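Side-chain contacts in 3'3'-cGAMP-specific phosphodiesterase 3 (Vibrio cholerae O1 biovar El Tor str. N16961, PDB 5Z7C), which belongs to the HD-domain family, largely helical proteins, and carries two HD-domain regions in a single chain: residues A[24-29]-A[159-164]; A[41-46]-A[201-206]; A[69-74]-A[169-174]; A[145-150]-A[182-187]. The protein carries 2 engineered substitutions. One frame throughout, in Å; residues are numbered along the deposited sequence.

Contact 1 of 4, residues A[24-29]-A[159-164]; sequences ELMISL and RELRFS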
# COMPACT_ATOMS: atom_id res chain seq x y z
N GLU A 24 -9.70 -5.19 9.34
CA GLU A 24 -9.53 -3.78 9.53
C GLU A 24 -8.18 -3.27 9.11
O GLU A 24 -8.07 -2.24 8.51
CB GLU A 24 -9.73 -3.48 10.99
CG GLU A 24 -10.21 -2.13 11.27
CD GLU A 24 -10.06 -1.80 12.70
OE1 GLU A 24 -11.08 -1.52 13.34
OE2 GLU A 24 -8.92 -1.83 13.20
N LEU A 25 -7.14 -3.97 9.51
CA LEU A 25 -5.82 -3.59 9.13
C LEU A 25 -5.58 -3.70 7.65
O LEU A 25 -4.88 -2.90 7.11
CB LEU A 25 -4.77 -4.36 9.89
CG LEU A 25 -3.40 -3.72 9.72
CD1 LEU A 25 -3.46 -2.32 10.14
CD2 LEU A 25 -2.34 -4.43 10.42
N MET A 26 -6.11 -4.71 7.01
CA MET A 26 -5.92 -4.86 5.59
C MET A 26 -6.53 -3.75 4.83
O MET A 26 -5.96 -3.28 3.89
CB MET A 26 -6.53 -6.15 5.08
CG MET A 26 -5.67 -7.33 5.22
SD MET A 26 -4.18 -7.14 4.40
CE MET A 26 -3.13 -8.10 5.35
N ILE A 27 -7.69 -3.32 5.23
CA ILE A 27 -8.36 -2.28 4.51
C ILE A 27 -7.49 -1.06 4.57
O ILE A 27 -7.35 -0.36 3.61
CB ILE A 27 -9.72 -2.02 5.13
CG1 ILE A 27 -10.62 -3.20 4.83
CG2 ILE A 27 -10.33 -0.80 4.59
CD1 ILE A 27 -12.02 -3.02 5.20
N SER A 28 -6.96 -0.78 5.73
CA SER A 28 -6.17 0.40 5.89
C SER A 28 -4.91 0.37 5.09
O SER A 28 -4.54 1.33 4.48
CB SER A 28 -5.79 0.52 7.34
OG SER A 28 -6.74 1.27 8.02
N LEU A 29 -4.20 -0.72 5.18
CA LEU A 29 -2.97 -0.88 4.47
C LEU A 29 -3.25 -0.89 3.01
O LEU A 29 -2.48 -0.42 2.23
CB LEU A 29 -2.30 -2.17 4.87
CG LEU A 29 -1.65 -2.19 6.23
CD1 LEU A 29 -0.78 -3.36 6.40
CD2 LEU A 29 -0.90 -0.94 6.49
N ARG A 159 0.32 -15.28 -0.33
CA ARG A 159 0.85 -16.43 0.35
C ARG A 159 1.61 -16.04 1.60
O ARG A 159 1.53 -16.70 2.60
CB ARG A 159 1.72 -17.24 -0.58
CG ARG A 159 0.97 -17.82 -1.71
CD ARG A 159 1.70 -18.95 -2.35
NE ARG A 159 1.00 -19.41 -3.53
CZ ARG A 159 1.26 -18.99 -4.75
NH1 ARG A 159 2.20 -18.10 -4.95
NH2 ARG A 159 0.56 -19.44 -5.76
N GLU A 160 2.37 -14.96 1.52
CA GLU A 160 3.15 -14.53 2.64
C GLU A 160 2.23 -14.16 3.75
O GLU A 160 2.51 -14.38 4.90
CB GLU A 160 4.02 -13.37 2.27
CG GLU A 160 5.37 -13.45 2.88
CD GLU A 160 6.24 -12.30 2.52
OE1 GLU A 160 6.18 -11.86 1.37
OE2 GLU A 160 6.99 -11.82 3.39
N LEU A 161 1.08 -13.64 3.39
CA LEU A 161 0.14 -13.17 4.36
C LEU A 161 -0.74 -14.28 4.84
O LEU A 161 -1.64 -14.07 5.60
CB LEU A 161 -0.70 -12.08 3.78
CG LEU A 161 0.03 -10.84 3.33
CD1 LEU A 161 -0.95 -9.91 2.81
CD2 LEU A 161 0.66 -10.23 4.48
N ARG A 162 -0.43 -15.48 4.39
CA ARG A 162 -1.07 -16.66 4.89
C ARG A 162 -2.52 -16.68 4.53
O ARG A 162 -3.34 -17.04 5.34
CB ARG A 162 -1.09 -16.61 6.40
CG ARG A 162 0.22 -16.22 6.99
CD ARG A 162 1.26 -17.24 6.70
NE ARG A 162 2.19 -17.36 7.81
CZ ARG A 162 3.49 -17.09 7.74
NH1 ARG A 162 4.01 -16.68 6.59
NH2 ARG A 162 4.26 -17.23 8.80
N PHE A 163 -2.85 -16.26 3.33
CA PHE A 163 -4.13 -16.52 2.74
C PHE A 163 -4.05 -17.78 1.93
O PHE A 163 -2.99 -18.28 1.69
CB PHE A 163 -4.61 -15.34 1.95
CG PHE A 163 -4.90 -14.16 2.78
CD1 PHE A 163 -6.03 -14.07 3.50
CD2 PHE A 163 -4.02 -13.14 2.86
CE1 PHE A 163 -6.28 -13.00 4.26
CE2 PHE A 163 -4.28 -12.07 3.61
CZ PHE A 163 -5.40 -12.00 4.31
N SER A 164 -5.19 -18.31 1.52
CA SER A 164 -5.22 -19.56 0.82
C SER A 164 -4.76 -19.46 -0.60
O SER A 164 -4.75 -18.40 -1.17
CB SER A 164 -6.60 -20.15 0.83
OG SER A 164 -7.45 -19.41 0.01
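Met-26 on helix 22-35 and Leu-161, just past helix 141-160, reach toward each other and meet tip to tip, CE of Met-26 lying 3.8 Å from CD1 of Leu-161. The thioether chain gets there by a bend at chi2 (-58°), which turns the sulfur and its methyl off the line that CB and CG leave along. Leu-161 does the reverse: with chi2 at 180° its CD1 continues straight on from CA, so the CD1 branch, anti to CA, faces the methionine methyl. Phe-163 adds a looser third side. Its CE2 stands 4.5 Å from CE of Met-26, and the methyl lies near the ring plane, at the edge, which makes this ordinary edge packing and not a sulfur-over-face contact. All of it is apolar, and the two closest side chains are buried.

The other side is loose. Arg-162, just after the helix, takes positive phi (66°) in a Schellman motif, its N bonded to Arg-159 O at 2.9 Å. Its exposed side chain takes no part in the methionine packing, and NH1 makes a weak bond to Glu-160 O. At this helix end an exposed arginine thus stands in sequence between Leu-161 and Phe-163, which both face the methionine.

Among its neighbours, the contact joins helix 22-35 to the turn that follows helix 141-160 within a helical bundle. Helix 273-290 borders it, with Ala-282 against Leu-161 and the Tyr-275 hydroxyl bonded to Leu-161 O, while Leu-74 touches both Leu-161 and Phe-163.

Contact 2 of 4, residues A[41-46]-A[201-206]; sequences PEHCIR and LAQVFD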
# COMPACT_ATOMS: atom_id res chain seq x y z
N PRO A 41 -9.10 7.48 -4.75
CA PRO A 41 -8.77 7.45 -3.33
C PRO A 41 -9.13 6.16 -2.59
O PRO A 41 -8.30 5.71 -1.82
CB PRO A 41 -9.59 8.61 -2.78
CG PRO A 41 -9.58 9.58 -3.88
CD PRO A 41 -9.51 8.82 -5.17
N GLU A 42 -10.31 5.60 -2.77
CA GLU A 42 -10.58 4.36 -2.07
C GLU A 42 -11.14 3.54 -3.18
O GLU A 42 -12.32 3.28 -3.27
CB GLU A 42 -11.61 4.55 -0.96
CG GLU A 42 -11.18 5.40 0.20
CD GLU A 42 -12.29 5.58 1.20
OE1 GLU A 42 -13.43 5.21 0.89
OE2 GLU A 42 -12.03 6.09 2.30
N HIS A 43 -10.26 3.18 -4.09
CA HIS A 43 -10.62 2.30 -5.14
C HIS A 43 -10.76 0.87 -4.68
O HIS A 43 -11.72 0.22 -5.00
CB HIS A 43 -9.58 2.38 -6.23
CG HIS A 43 -9.79 1.40 -7.32
ND1 HIS A 43 -10.92 1.42 -8.10
CD2 HIS A 43 -9.06 0.36 -7.73
CE1 HIS A 43 -10.86 0.42 -8.96
NE2 HIS A 43 -9.74 -0.23 -8.76
N CYS A 44 -9.80 0.38 -3.93
CA CYS A 44 -9.83 -1.00 -3.52
C CYS A 44 -11.05 -1.23 -2.69
O CYS A 44 -11.67 -2.27 -2.79
CB CYS A 44 -8.61 -1.35 -2.70
SG CYS A 44 -7.37 -2.15 -3.65
N ILE A 45 -11.41 -0.26 -1.89
CA ILE A 45 -12.52 -0.44 -1.00
C ILE A 45 -13.78 -0.66 -1.77
O ILE A 45 -14.56 -1.49 -1.42
CB ILE A 45 -12.67 0.76 -0.11
CG1 ILE A 45 -11.43 0.90 0.75
CG2 ILE A 45 -13.78 0.57 0.81
CD1 ILE A 45 -11.07 -0.35 1.45
N ARG A 46 -13.98 0.13 -2.81
CA ARG A 46 -15.14 0.03 -3.66
C ARG A 46 -15.23 -1.27 -4.42
O ARG A 46 -16.31 -1.77 -4.62
CB ARG A 46 -15.21 1.21 -4.59
CG ARG A 46 -15.60 2.46 -3.88
CD ARG A 46 -15.79 3.63 -4.81
NE ARG A 46 -14.66 3.80 -5.69
CZ ARG A 46 -13.67 4.63 -5.46
NH1 ARG A 46 -13.66 5.39 -4.39
NH2 ARG A 46 -12.68 4.71 -6.32
N LEU A 201 -13.98 -7.71 -13.03
CA LEU A 201 -15.21 -7.07 -13.37
C LEU A 201 -15.51 -5.99 -12.39
O LEU A 201 -15.90 -4.91 -12.75
CB LEU A 201 -16.31 -8.09 -13.35
CG LEU A 201 -17.71 -7.53 -13.38
CD1 LEU A 201 -17.83 -6.49 -14.40
CD2 LEU A 201 -18.62 -8.63 -13.65
N ALA A 202 -15.32 -6.29 -11.13
CA ALA A 202 -15.63 -5.34 -10.10
C ALA A 202 -14.78 -4.15 -10.30
O ALA A 202 -15.22 -3.04 -10.16
CB ALA A 202 -15.33 -5.91 -8.81
N GLN A 203 -13.52 -4.40 -10.60
CA GLN A 203 -12.55 -3.35 -10.75
C GLN A 203 -12.81 -2.41 -11.88
O GLN A 203 -12.71 -1.22 -11.72
CB GLN A 203 -11.20 -4.00 -10.96
CG GLN A 203 -10.11 -3.07 -11.28
CD GLN A 203 -8.99 -3.78 -11.91
OE1 GLN A 203 -8.52 -4.77 -11.41
NE2 GLN A 203 -8.55 -3.29 -13.04
N VAL A 204 -13.10 -2.95 -13.04
CA VAL A 204 -13.35 -2.12 -14.19
C VAL A 204 -14.56 -1.28 -13.93
O VAL A 204 -14.58 -0.12 -14.26
CB VAL A 204 -13.56 -2.95 -15.42
CG1 VAL A 204 -13.86 -2.09 -16.58
CG2 VAL A 204 -12.36 -3.75 -15.69
N PHE A 205 -15.56 -1.86 -13.32
CA PHE A 205 -16.78 -1.15 -13.12
C PHE A 205 -16.59 0.04 -12.27
O PHE A 205 -17.17 1.07 -12.51
CB PHE A 205 -17.80 -2.05 -12.47
CG PHE A 205 -19.08 -1.37 -12.20
CD1 PHE A 205 -20.01 -1.22 -13.18
CD2 PHE A 205 -19.35 -0.87 -10.97
CE1 PHE A 205 -21.17 -0.60 -12.92
CE2 PHE A 205 -20.52 -0.25 -10.73
CZ PHE A 205 -21.42 -0.12 -11.71
N ASP A 206 -15.79 -0.09 -11.24
CA ASP A 206 -15.57 1.02 -10.36
C ASP A 206 -14.92 2.15 -11.09
O ASP A 206 -15.29 3.29 -10.93
CB ASP A 206 -14.71 0.60 -9.18
CG ASP A 206 -14.51 1.70 -8.19
OD1 ASP A 206 -15.50 2.20 -7.67
OD2 ASP A 206 -13.37 2.09 -7.95
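His-43 and Arg-46 converge on one buried carboxylate, that of Asp-206, in a His-carboxylate hydrogen bond combined with a side-on arginine salt bridge. Together they tie the N-terminal part of helix 43-56 to helix 194-211 in the helical bundle of an HD-type domain. In the first shell, Arg-46 grips with two nitrogens: NE reaches OD1 of Asp-206 at 2.7 Å and NH2 reaches OD2 of Asp-206 at 3.2 Å, each on a syn lone pair. Guanidinium and carboxylate lie nearly coplanar, 28° apart, which suits a two-point grip. His-43 comes from the other direction, ND1 meeting the anti lone pair of Asp-206 OD2 at 2.5 Å, a shortness not to be read literally at this resolution. That bond is bent, with 139° at the hydrogen, and the oxygen is tilted somewhat out of the ring plane. OD2 thus accepts from two residues, which should fix the rotation of the carboxylate.

Torsions explain the convergence. Asp-206 sends CG anti to its backbone N (chi1 -177°), out toward the other helix, while Arg-46 bends at chi3 and turns NE onto the carboxylate beside its own chain.

Further out, Asp-34 OD2 bonds to Cys-44 N and weakly to His-43 N, on the backbone beside the histidine. Lys-75 packs on both His-43 and Gln-203, and Ile-50 touches Asp-206. Gln-203 borders the imidazole in two ways: its backbone O lies in the ring plane at the edge, 3.7 Å from CE1 of His-43, and its CG stands 3.8 Å from NE2 of the same ring.

Contact 3 of 4, residues A[69-74]-A[169-174]; sequences FFTLLL and QGIHSL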
# COMPACT_ATOMS: atom_id res chain seq x y z
N PHE A 69 -13.01 -11.89 -0.30
CA PHE A 69 -12.91 -10.60 0.32
C PHE A 69 -11.50 -10.11 0.24
O PHE A 69 -11.25 -8.97 -0.04
CB PHE A 69 -13.28 -10.78 1.78
CG PHE A 69 -13.22 -9.56 2.60
CD1 PHE A 69 -14.17 -8.63 2.51
CD2 PHE A 69 -12.22 -9.38 3.48
CE1 PHE A 69 -14.11 -7.54 3.26
CE2 PHE A 69 -12.16 -8.29 4.21
CZ PHE A 69 -13.11 -7.36 4.10
N PHE A 70 -10.59 -10.98 0.58
CA PHE A 70 -9.20 -10.69 0.48
C PHE A 70 -8.64 -10.57 -0.93
O PHE A 70 -7.83 -9.73 -1.19
CB PHE A 70 -8.41 -11.57 1.43
CG PHE A 70 -8.71 -11.26 2.86
CD1 PHE A 70 -8.35 -10.07 3.39
CD2 PHE A 70 -9.38 -12.13 3.64
CE1 PHE A 70 -8.64 -9.78 4.66
CE2 PHE A 70 -9.66 -11.82 4.92
CZ PHE A 70 -9.29 -10.65 5.42
N THR A 71 -9.13 -11.38 -1.85
CA THR A 71 -8.64 -11.32 -3.20
C THR A 71 -8.94 -9.94 -3.67
O THR A 71 -8.12 -9.32 -4.30
CB THR A 71 -9.37 -12.33 -4.07
OG1 THR A 71 -8.91 -13.63 -3.77
CG2 THR A 71 -9.08 -12.13 -5.49
N LEU A 72 -10.12 -9.44 -3.38
CA LEU A 72 -10.51 -8.14 -3.84
C LEU A 72 -9.65 -7.05 -3.29
O LEU A 72 -9.31 -6.13 -3.97
CB LEU A 72 -11.94 -7.85 -3.47
CG LEU A 72 -13.00 -8.64 -4.20
CD1 LEU A 72 -14.25 -8.61 -3.43
CD2 LEU A 72 -13.23 -8.07 -5.55
N LEU A 73 -9.37 -7.12 -2.01
CA LEU A 73 -8.54 -6.15 -1.33
C LEU A 73 -7.11 -6.15 -1.78
O LEU A 73 -6.48 -5.14 -1.87
CB LEU A 73 -8.62 -6.39 0.16
CG LEU A 73 -9.93 -6.20 0.91
CD1 LEU A 73 -9.82 -6.62 2.29
CD2 LEU A 73 -10.35 -4.81 0.86
N LEU A 74 -6.59 -7.31 -2.07
CA LEU A 74 -5.20 -7.50 -2.36
C LEU A 74 -4.87 -7.64 -3.82
O LEU A 74 -3.82 -8.12 -4.15
CB LEU A 74 -4.72 -8.75 -1.68
CG LEU A 74 -4.54 -8.69 -0.19
CD1 LEU A 74 -4.13 -10.03 0.26
CD2 LEU A 74 -3.50 -7.71 0.14
N GLN A 169 -4.26 -17.58 -6.06
CA GLN A 169 -4.63 -17.90 -7.38
C GLN A 169 -5.88 -17.17 -7.43
O GLN A 169 -6.80 -17.51 -6.72
CB GLN A 169 -4.92 -19.37 -7.43
CG GLN A 169 -5.19 -19.86 -8.77
CD GLN A 169 -3.95 -19.99 -9.56
OE1 GLN A 169 -2.91 -20.31 -9.00
NE2 GLN A 169 -4.02 -19.74 -10.85
N GLY A 170 -5.93 -16.12 -8.20
CA GLY A 170 -7.12 -15.33 -8.21
C GLY A 170 -6.72 -13.96 -7.85
O GLY A 170 -7.54 -13.10 -7.76
N ILE A 171 -5.45 -13.77 -7.59
CA ILE A 171 -4.84 -12.48 -7.68
C ILE A 171 -4.04 -12.68 -8.96
O ILE A 171 -3.88 -11.79 -9.74
CB ILE A 171 -3.92 -12.23 -6.52
CG1 ILE A 171 -4.75 -11.95 -5.29
CG2 ILE A 171 -3.12 -11.04 -6.75
CD1 ILE A 171 -3.95 -11.68 -4.10
N HIS A 172 -3.54 -13.88 -9.13
CA HIS A 172 -2.70 -14.26 -10.24
C HIS A 172 -3.36 -14.21 -11.59
O HIS A 172 -2.73 -13.88 -12.56
CB HIS A 172 -2.21 -15.66 -10.02
CG HIS A 172 -1.28 -16.14 -11.08
ND1 HIS A 172 -0.01 -16.58 -10.80
CD2 HIS A 172 -1.43 -16.25 -12.41
CE1 HIS A 172 0.58 -16.94 -11.92
NE2 HIS A 172 -0.26 -16.76 -12.91
N SER A 173 -4.64 -14.52 -11.63
CA SER A 173 -5.39 -14.61 -12.85
C SER A 173 -6.29 -13.43 -13.01
O SER A 173 -7.23 -13.47 -13.74
CB SER A 173 -6.19 -15.87 -12.89
OG SER A 173 -5.34 -16.99 -13.02
N LEU A 174 -5.97 -12.34 -12.36
CA LEU A 174 -6.84 -11.22 -12.36
C LEU A 174 -7.03 -10.76 -13.76
O LEU A 174 -8.09 -10.36 -14.14
CB LEU A 174 -6.18 -10.11 -11.57
CG LEU A 174 -6.84 -8.76 -11.45
CD1 LEU A 174 -8.11 -8.91 -10.74
CD2 LEU A 174 -6.00 -7.81 -10.74
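A chi1 of -74° in Thr-71 places OG1 beside the residue's own backbone N and swings the methyl CG2 out to the loop, where it abuts the carbonyl O of Gly-170. Ile-171 has the same first torsion, and because its chi2 is -179° the chain runs straight through CG1, carrying CD1 to Leu-74, next to helix 62-73. There CD1 lies 3.9 Å from CB of Leu-74 and 3.6 Å from the backbone O of Leu-74. A wider approach, 4.3 Å between Thr-71 CG2 and Ile-171 CG1, lies between these two meetings. The modelled separation of Thr-71 CG2 and Gly-170 O is too small to be read literally at this resolution.

The loop backbone supports this geometry. Gly-170 adopts phi near 123°, where a side chain would collide with the preceding carbonyl, and from Ile-171 to Leu-174 the chain folds into a type I beta turn closed by a weak bond. On the other segment, Leu-74 N bonds to Phe-70 O at 2.9 Å. Around the contact, Phe-195 of helix 194-211 packs on Thr-71, and Ala-158 of helix 141-160 on Ile-171.

In chemical terms, the methyl CD1 of Ile-171 meets a methylene and a backbone carbonyl of Leu-74, while the approach of Thr-71 to the Gly-170 carbonyl stays doubtful in its detail. The hydroxyl of Thr-71 bonds back to Asp-67 O within its own helix and makes no hydrogen bond to 169-174, so between these two segments the contact probably rests on van der Waals packing.

Contact 4 of 4, residues A[145-150]-A[182-187]; sequences ELIQTR and GRPEQR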
# COMPACT_ATOMS: atom_id res chain seq x y z
N GLU A 145 5.36 -9.71 -19.96
CA GLU A 145 6.30 -9.73 -18.87
C GLU A 145 5.79 -8.95 -17.71
O GLU A 145 5.98 -9.31 -16.58
CB GLU A 145 7.64 -9.18 -19.31
CG GLU A 145 8.45 -10.13 -20.13
CD GLU A 145 8.64 -11.43 -19.45
OE1 GLU A 145 9.05 -11.43 -18.29
OE2 GLU A 145 8.39 -12.47 -20.06
N LEU A 146 5.17 -7.83 -18.00
CA LEU A 146 4.70 -6.98 -16.97
C LEU A 146 3.66 -7.65 -16.12
O LEU A 146 3.71 -7.59 -14.92
CB LEU A 146 4.03 -5.83 -17.64
CG LEU A 146 4.06 -4.55 -16.88
CD1 LEU A 146 5.46 -4.23 -16.59
CD2 LEU A 146 3.48 -3.53 -17.75
N ILE A 147 2.68 -8.25 -16.76
CA ILE A 147 1.64 -8.91 -16.02
C ILE A 147 2.20 -10.06 -15.25
O ILE A 147 1.87 -10.25 -14.11
CB ILE A 147 0.55 -9.42 -16.95
CG1 ILE A 147 -0.15 -8.26 -17.61
CG2 ILE A 147 -0.48 -10.16 -16.21
CD1 ILE A 147 -0.61 -7.27 -16.68
N GLN A 148 3.04 -10.85 -15.87
CA GLN A 148 3.45 -12.07 -15.27
C GLN A 148 4.15 -11.75 -14.00
O GLN A 148 4.03 -12.44 -13.01
CB GLN A 148 4.43 -12.75 -16.18
CG GLN A 148 5.15 -13.90 -15.57
CD GLN A 148 4.29 -15.11 -15.46
OE1 GLN A 148 3.18 -15.13 -15.94
NE2 GLN A 148 4.82 -16.13 -14.83
N THR A 149 4.93 -10.70 -14.05
CA THR A 149 5.66 -10.30 -12.90
C THR A 149 4.72 -9.84 -11.83
O THR A 149 4.87 -10.20 -10.70
CB THR A 149 6.65 -9.20 -13.27
OG1 THR A 149 7.69 -9.78 -14.04
CG2 THR A 149 7.27 -8.59 -12.08
N ARG A 150 3.78 -8.99 -12.18
CA ARG A 150 2.87 -8.44 -11.22
C ARG A 150 2.01 -9.49 -10.58
O ARG A 150 1.79 -9.49 -9.40
CB ARG A 150 1.99 -7.43 -11.93
CG ARG A 150 0.77 -7.00 -11.21
CD ARG A 150 -0.23 -6.55 -12.17
NE ARG A 150 0.30 -5.47 -12.97
CZ ARG A 150 -0.43 -4.74 -13.81
NH1 ARG A 150 -1.72 -4.99 -13.94
NH2 ARG A 150 0.13 -3.77 -14.50
N GLY A 182 -6.60 -12.77 -22.22
CA GLY A 182 -5.94 -12.11 -21.13
C GLY A 182 -4.63 -12.74 -20.77
O GLY A 182 -4.38 -13.87 -21.11
N ARG A 183 -3.81 -12.01 -20.05
CA ARG A 183 -2.53 -12.52 -19.63
C ARG A 183 -2.49 -12.89 -18.17
O ARG A 183 -3.35 -12.46 -17.46
CB ARG A 183 -1.60 -11.36 -19.91
CG ARG A 183 -1.87 -10.65 -21.21
CD ARG A 183 -1.28 -9.27 -21.20
NE ARG A 183 -1.14 -8.69 -22.52
CZ ARG A 183 -0.51 -9.26 -23.54
NH1 ARG A 183 0.04 -10.45 -23.42
NH2 ARG A 183 -0.45 -8.63 -24.70
N PRO A 184 -1.54 -13.68 -17.74
CA PRO A 184 -0.46 -14.13 -18.59
C PRO A 184 -0.65 -15.49 -19.18
O PRO A 184 0.22 -15.91 -19.90
CB PRO A 184 0.67 -14.23 -17.59
CG PRO A 184 0.00 -14.70 -16.42
CD PRO A 184 -1.23 -13.91 -16.34
N GLU A 185 -1.69 -16.21 -18.82
CA GLU A 185 -1.83 -17.56 -19.28
C GLU A 185 -2.84 -17.80 -20.37
O GLU A 185 -2.96 -18.91 -20.85
CB GLU A 185 -2.16 -18.47 -18.12
CG GLU A 185 -1.03 -18.83 -17.26
CD GLU A 185 -1.49 -19.55 -16.04
OE1 GLU A 185 -2.46 -19.10 -15.43
OE2 GLU A 185 -0.90 -20.58 -15.70
N GLN A 186 -3.57 -16.78 -20.76
CA GLN A 186 -4.55 -16.96 -21.78
C GLN A 186 -5.59 -18.02 -21.45
O GLN A 186 -5.96 -18.82 -22.28
CB GLN A 186 -3.84 -17.31 -23.06
CG GLN A 186 -3.34 -16.12 -23.78
CD GLN A 186 -2.02 -15.65 -23.26
OE1 GLN A 186 -1.12 -16.44 -23.04
NE2 GLN A 186 -1.89 -14.36 -23.06
N ARG A 187 -6.04 -18.01 -20.21
CA ARG A 187 -7.14 -18.83 -19.77
C ARG A 187 -8.43 -18.29 -20.28
O ARG A 187 -8.58 -17.10 -20.44
CB ARG A 187 -7.22 -18.81 -18.27
CG ARG A 187 -6.19 -19.60 -17.58
CD ARG A 187 -6.35 -19.45 -16.12
NE ARG A 187 -5.22 -20.02 -15.43
CZ ARG A 187 -5.18 -21.26 -15.01
NH1 ARG A 187 -6.21 -22.04 -15.20
NH2 ARG A 187 -4.12 -21.72 -14.39
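Arg-183 opens the contact by laying its aliphatic stem across Ile-147 at about a right angle: CD of Arg-183 lies 3.9 Å from CG1 of Ile-147, and its CB is close to both gamma carbons. The stem is extended from CG to NE, which carries the guanidinium beyond the isoleucine, where NH1 makes a weak bond to Gln-144 OE1.

The peptide before Pro-184 is cis, and the proline ring lies against the same helix. CD of the proline packs on CG2 of Ile-147 at 3.8 Å. CB and CG of Pro-184 border OE1 of Gln-148, whose chain bends at chi2 (75°) so that OE1 comes beside the ring, the two side chains crossing at about a right angle. This cis-proline loop, lying between helices 165-168 and 194-211 of an HD-type domain, thereby packs on one side of helix 141-160. Its backbone is tied there as well, Pro-184 O accepting from Gln-144 NE2.

From Glu-185 on, the loop no longer touches 145-150; Glu-185 N is bonded to Glu-176 OE2. Gln-186 takes positive phi and its N makes a weak bond within the loop, to Gly-182 O at 3.0 Å. Arg-187 then pairs with Glu-185 in a local salt bridge: NE of Arg-187 reaches OE1 of Glu-185 at 2.9 Å with 149° at the hydrogen, approaching from above the carboxylate plane, 49° out of it, while NH2 adds a weaker bond to the same oxygen.

Overall arrangement
Contacts 1, 2 and 3 are buried, whereas contact 4 is only partly so and lies farthest from the chain centre, about 22 Å between centres. Contacts 1 and 3 merge into one apolar patch: Phe-163 CE1 and Phe-70 CD2 are 3.3 Å apart. Contact 2 is the exception among the buried ones, joining its helices through charge; it touches contact 1 where Ile-27 packs on Ile-45. Contacts 1 and 4 share helix 141-160 without touching, with nearest atoms about 10 Å apart. Contacts 3 and 4 draw on one loop, between helices 165-168 and 194-211, whose salt bridge is confined to the outer segment, 182-187.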